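Local coordinates for protein putative glucoamylase (Bacteroides fragilis NCTC 9343, PDB 3EU8) that is a putative glucoamylase that probably hydrolyses glycosidic bonds in glucans, although its function has not been established, at residues Q26-F30 with R80-S84; P338-L342 with V355-L359. All coordinates share one frame; numbering follows the deposited sequence.

Interaction 1. Residues Q26-F30 with R80-S84. With EDO (1,2-ethanediol), chain H; EDO (1,2-ethanediol), chain G; EDO (1,2-ethanediol), chain B.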
# COMPACT_ATOMS: atom_id res chain seq x y z
N GLN A 26 -9.14 -12.63 4.95
CA GLN A 26 -8.48 -11.82 5.95
C GLN A 26 -7.63 -12.64 6.92
O GLN A 26 -6.53 -12.21 7.23
CB GLN A 26 -9.46 -10.99 6.76
CG GLN A 26 -9.75 -9.63 6.24
CD GLN A 26 -10.58 -8.81 7.24
OE1 GLN A 26 -11.79 -8.96 7.31
NE2 GLN A 26 -9.91 -7.96 8.02
N ARG A 27 -8.14 -13.79 7.38
CA ARG A 27 -7.39 -14.60 8.32
C ARG A 27 -6.10 -15.06 7.70
O ARG A 27 -5.06 -14.87 8.27
CB ARG A 27 -8.17 -15.82 8.79
CG ARG A 27 -9.37 -15.54 9.69
CD ARG A 27 -9.94 -16.81 10.33
NE ARG A 27 -10.14 -17.92 9.37
CZ ARG A 27 -11.24 -18.14 8.65
NH1 ARG A 27 -12.29 -17.35 8.78
NH2 ARG A 27 -11.28 -19.18 7.80
N ARG A 28 -6.19 -15.61 6.49
CA ARG A 28 -5.01 -16.09 5.79
C ARG A 28 -4.02 -14.99 5.42
O ARG A 28 -2.81 -15.21 5.50
CB ARG A 28 -5.42 -16.90 4.54
CG ARG A 28 -6.06 -18.23 4.89
CD ARG A 28 -5.91 -19.19 3.72
NE ARG A 28 -6.59 -20.46 3.91
CZ ARG A 28 -6.08 -21.52 4.53
NH1 ARG A 28 -4.86 -21.51 5.08
NH2 ARG A 28 -6.80 -22.62 4.62
N THR A 29 -4.52 -13.84 4.99
CA THR A 29 -3.67 -12.73 4.58
C THR A 29 -3.02 -12.05 5.79
O THR A 29 -1.86 -11.62 5.70
CB THR A 29 -4.43 -11.69 3.72
OG1 THR A 29 -5.17 -12.36 2.69
CG2 THR A 29 -3.43 -10.76 3.04
N PHE A 30 -3.74 -11.96 6.90
CA PHE A 30 -3.16 -11.63 8.19
C PHE A 30 -2.02 -12.59 8.55
O PHE A 30 -1.00 -12.15 9.06
CB PHE A 30 -4.24 -11.70 9.27
CG PHE A 30 -3.70 -11.67 10.71
CD1 PHE A 30 -3.53 -12.84 11.43
CD2 PHE A 30 -3.42 -10.48 11.35
CE1 PHE A 30 -3.03 -12.83 12.77
CE2 PHE A 30 -2.95 -10.45 12.65
CZ PHE A 30 -2.77 -11.63 13.39
N ARG A 80 -10.05 -7.85 15.81
CA ARG A 80 -10.97 -8.98 15.61
C ARG A 80 -10.65 -10.19 16.56
O ARG A 80 -11.33 -11.19 16.52
CB ARG A 80 -10.86 -9.46 14.17
CG ARG A 80 -11.25 -8.45 13.19
CD ARG A 80 -11.43 -8.98 11.77
NE ARG A 80 -12.18 -7.96 11.04
CZ ARG A 80 -13.50 -7.88 10.98
NH1 ARG A 80 -14.28 -8.83 11.49
NH2 ARG A 80 -14.04 -6.88 10.32
N GLY A 81 -9.60 -10.12 17.35
CA GLY A 81 -9.23 -11.21 18.22
C GLY A 81 -8.55 -12.38 17.51
O GLY A 81 -8.55 -13.50 18.01
N TYR A 82 -7.95 -12.14 16.35
CA TYR A 82 -7.12 -13.15 15.65
C TYR A 82 -5.97 -13.61 16.54
O TYR A 82 -5.60 -14.82 16.58
CB TYR A 82 -6.57 -12.55 14.37
CG TYR A 82 -7.57 -12.38 13.20
CD1 TYR A 82 -8.92 -12.68 13.33
CD2 TYR A 82 -7.13 -11.93 11.97
CE1 TYR A 82 -9.80 -12.53 12.25
CE2 TYR A 82 -7.99 -11.79 10.88
CZ TYR A 82 -9.33 -12.07 11.02
OH TYR A 82 -10.19 -11.91 9.92
N VAL A 83 -5.39 -12.61 17.22
CA VAL A 83 -4.39 -12.80 18.28
C VAL A 83 -4.77 -11.94 19.50
O VAL A 83 -5.58 -11.02 19.41
CB VAL A 83 -2.91 -12.45 17.82
CG1 VAL A 83 -2.40 -13.45 16.72
CG2 VAL A 83 -2.83 -11.03 17.35
N SER A 84 -4.19 -12.24 20.65
CA SER A 84 -4.54 -11.52 21.87
C SER A 84 -3.91 -10.14 21.86
O SER A 84 -2.98 -9.87 21.09
CB SER A 84 -4.08 -12.32 23.09
OG SER A 84 -2.67 -12.26 23.23
C1 EDO H . -7.79 -21.30 8.09
O1 EDO H . -9.16 -20.97 7.81
C2 EDO H . -7.04 -20.04 8.46
O2 EDO H . -7.63 -19.46 9.63
C1 EDO G . -6.90 -17.73 16.61
O1 EDO G . -7.74 -16.56 16.61
C2 EDO G . -7.80 -18.95 16.43
O2 EDO G . -8.14 -19.12 15.06
C1 EDO B . -10.02 -22.83 3.97
O1 EDO B . -9.56 -21.57 4.47
C2 EDO B . -10.83 -22.55 2.73
O2 EDO B . -10.05 -22.84 1.56

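Interaction 2. Residues P338-L342 with V355-L359. With EDO (1,2-ethanediol), chain O.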
# COMPACT_ATOMS: atom_id res chain seq x y z
N PRO A 338 -4.38 -10.64 -7.99
CA PRO A 338 -5.53 -10.55 -7.06
C PRO A 338 -5.63 -9.24 -6.26
O PRO A 338 -6.70 -8.73 -6.07
CB PRO A 338 -5.29 -11.76 -6.14
CG PRO A 338 -4.63 -12.76 -7.03
CD PRO A 338 -3.68 -11.93 -7.85
N THR A 339 -4.50 -8.67 -5.84
CA THR A 339 -4.50 -7.44 -5.03
C THR A 339 -5.22 -6.27 -5.74
O THR A 339 -5.80 -5.42 -5.06
CB THR A 339 -3.05 -7.04 -4.58
OG1 THR A 339 -3.10 -6.05 -3.52
CG2 THR A 339 -2.24 -6.54 -5.77
N ALA A 340 -5.22 -6.25 -7.08
CA ALA A 340 -5.76 -5.14 -7.85
C ALA A 340 -7.27 -4.94 -7.61
O ALA A 340 -7.67 -3.91 -7.08
CB ALA A 340 -5.45 -5.33 -9.37
N ALA A 341 -8.08 -5.93 -7.99
CA ALA A 341 -9.53 -5.90 -7.77
C ALA A 341 -9.91 -5.92 -6.29
O ALA A 341 -10.79 -5.19 -5.87
CB ALA A 341 -10.20 -7.08 -8.51
N LEU A 342 -9.24 -6.78 -5.52
CA LEU A 342 -9.59 -7.03 -4.13
C LEU A 342 -9.31 -5.82 -3.24
O LEU A 342 -10.09 -5.49 -2.36
CB LEU A 342 -8.86 -8.27 -3.59
CG LEU A 342 -9.52 -9.65 -3.77
CD1 LEU A 342 -10.15 -9.75 -5.13
CD2 LEU A 342 -8.55 -10.78 -3.53
N VAL A 355 -14.93 -10.93 -8.17
CA VAL A 355 -13.57 -11.42 -8.46
C VAL A 355 -13.10 -12.32 -7.32
O VAL A 355 -12.59 -13.39 -7.55
CB VAL A 355 -12.55 -10.25 -8.71
CG1 VAL A 355 -11.14 -10.80 -8.91
CG2 VAL A 355 -12.98 -9.39 -9.87
N MSE A 356 -13.32 -11.89 -6.08
CA MSE A 356 -12.85 -12.63 -4.90
C MSE A 356 -13.43 -14.07 -4.83
O MSE A 356 -12.71 -15.02 -4.55
CB MSE A 356 -13.15 -11.83 -3.62
CG MSE A 356 -12.42 -12.36 -2.35
SE MSE A 356 -12.94 -11.49 -0.68
CE MSE A 356 -12.33 -9.63 -1.14
N HIS A 357 -14.73 -14.21 -5.06
CA HIS A 357 -15.39 -15.52 -5.13
C HIS A 357 -14.80 -16.37 -6.28
O HIS A 357 -14.46 -17.53 -6.09
CB HIS A 357 -16.90 -15.35 -5.34
CG HIS A 357 -17.66 -15.03 -4.09
ND1 HIS A 357 -18.03 -16.01 -3.18
CD2 HIS A 357 -18.13 -13.86 -3.61
CE1 HIS A 357 -18.70 -15.44 -2.18
NE2 HIS A 357 -18.76 -14.14 -2.41
N HIS A 358 -14.65 -15.77 -7.45
CA HIS A 358 -14.15 -16.46 -8.64
C HIS A 358 -12.69 -16.94 -8.48
O HIS A 358 -12.34 -18.07 -8.85
CB HIS A 358 -14.33 -15.55 -9.87
CG HIS A 358 -13.80 -16.13 -11.15
ND1 HIS A 358 -14.52 -17.00 -11.95
CD2 HIS A 358 -12.62 -15.93 -11.79
CE1 HIS A 358 -13.79 -17.35 -12.99
NE2 HIS A 358 -12.63 -16.71 -12.92
N LEU A 359 -11.86 -16.11 -7.88
CA LEU A 359 -10.50 -16.50 -7.59
C LEU A 359 -10.45 -17.61 -6.55
O LEU A 359 -9.71 -18.59 -6.73
CB LEU A 359 -9.70 -15.28 -7.13
CG LEU A 359 -9.44 -14.17 -8.17
CD1 LEU A 359 -8.59 -13.13 -7.45
CD2 LEU A 359 -8.81 -14.68 -9.50
C1 EDO O . -17.22 -20.36 -3.25
O1 EDO O . -17.52 -20.87 -1.95
C2 EDO O . -17.46 -18.87 -3.22
O2 EDO O . -16.21 -18.20 -3.21

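Interaction 1. Residues Q26-F30 with R80-S84
Helical residues 26-30 face the loop segment 80-84, the backbones coming nearest at R27 and Y82, whose CA atoms lie 7.5 Å apart. Y82 carries the contact. Its ring turns an edge to the face of F30 in a T-shaped stack, with centroids 5.3 Å apart and planes at 72°. The leading atom is Y82 CD2, 3.7 Å from F30 CG and displaced toward the rim of the phenyl ring. A CH-pi contact adds Y82 CB over the face, 4.2 Å from the F30 centroid. F30 reaches the loop because its CG is anti to the backbone N (chi1 167°). V83 meets this ring at its edge, V83 CG1 lying 3.8 Å from F30 CZ. Beyond the stack, the Y82 ring crosses the Q26 and R27 side chains at about a right angle: Y82 CZ rests 3.7 Å from R27 CG, and Y82 OH lies 3.4 Å from Q26 CB.

The loop links two helices: G81, with positive phi and bonds back into the last turn, closes helix 64-79 in a Schellman motif, and S84 N-caps helix 85-101, its OG bonded to E87 N.

The Q26 and R80 side chains also cross, amide and guanidinium planes 78° apart, Q26 OE1 over one guanidinium face. No hydrogen bond joins them; instead E400 of helix 389-404 accepts from Q26 NE2 and forms a salt bridge with R80 NE, while R403 binds Q26 OE1. R27 bends at chi3, turning its guanidinium away from the loop to the chain H ethanediol, whose O1 accepts from R27 NH2 (2.8 Å, nearly straight) and O2 from R27 NE.

Interaction 2. Residues P338-L342 with V355-L359
V355 sets its CG1 anti to the backbone N (chi1 176°), and this rotamer turns both methyls to A341, with CG1 and CG2 each 3.9 Å from A341 CB. Selenomethionine M356 is extended through its first two torsions and then bends at chi3 (-62°), which brings its terminal methyl beside L342: M356 CE lies 3.8 Å from L342 CG, the two side chains crossing obliquely.

L342 is the link between neighbouring positions of the facing helix. Its CD1 sits 4.0 Å from V355 CG1 and equally close to M356 CB, so one branch lies against both residues. One turn on, L359 meets the ring of P338, L359 CD1 lying 3.8 Å from P338 CB, with the two side chains nearly at right angles.

No hydrogen bond crosses the interface: all six touching residues are buried, and their side-chain contacts are apolar. The short segments run roughly antiparallel, at 146°, with a closest axis approach of 10.2 Å. The pairing order confirms the direction, since P338 opposes L359 while A341 and L342 oppose V355 and M356.

Around this helix pair, W311 packs on A341 and V355, and F372 of strand 371-372 touches P338, L342 and L359. M356 also packs on L21, M22 and V25 of helix 18-34 and on I399 of helix 389-404, which receives T339 at P394 and I395.

Overall arrangement
Interaction 1 closes along the chain before interaction 2 opens, and their centres lie 19 Å apart, with nearest atoms about 7 Å from each other and no direct touch. Two helices join them. Helix 18-34 supplies one segment of interaction 1 and packs against the 355-359 side of interaction 2. Helix 389-404 meets both, and its I399 touches Q26 in the first and M356 in the second. Through these two helices the N-terminal part of the chain packs against the region that contains interaction 2, as would be expected for the (alpha/alpha)6 toroid of the six-hairpin glycosidase clan, in which helical hairpins pack side by side.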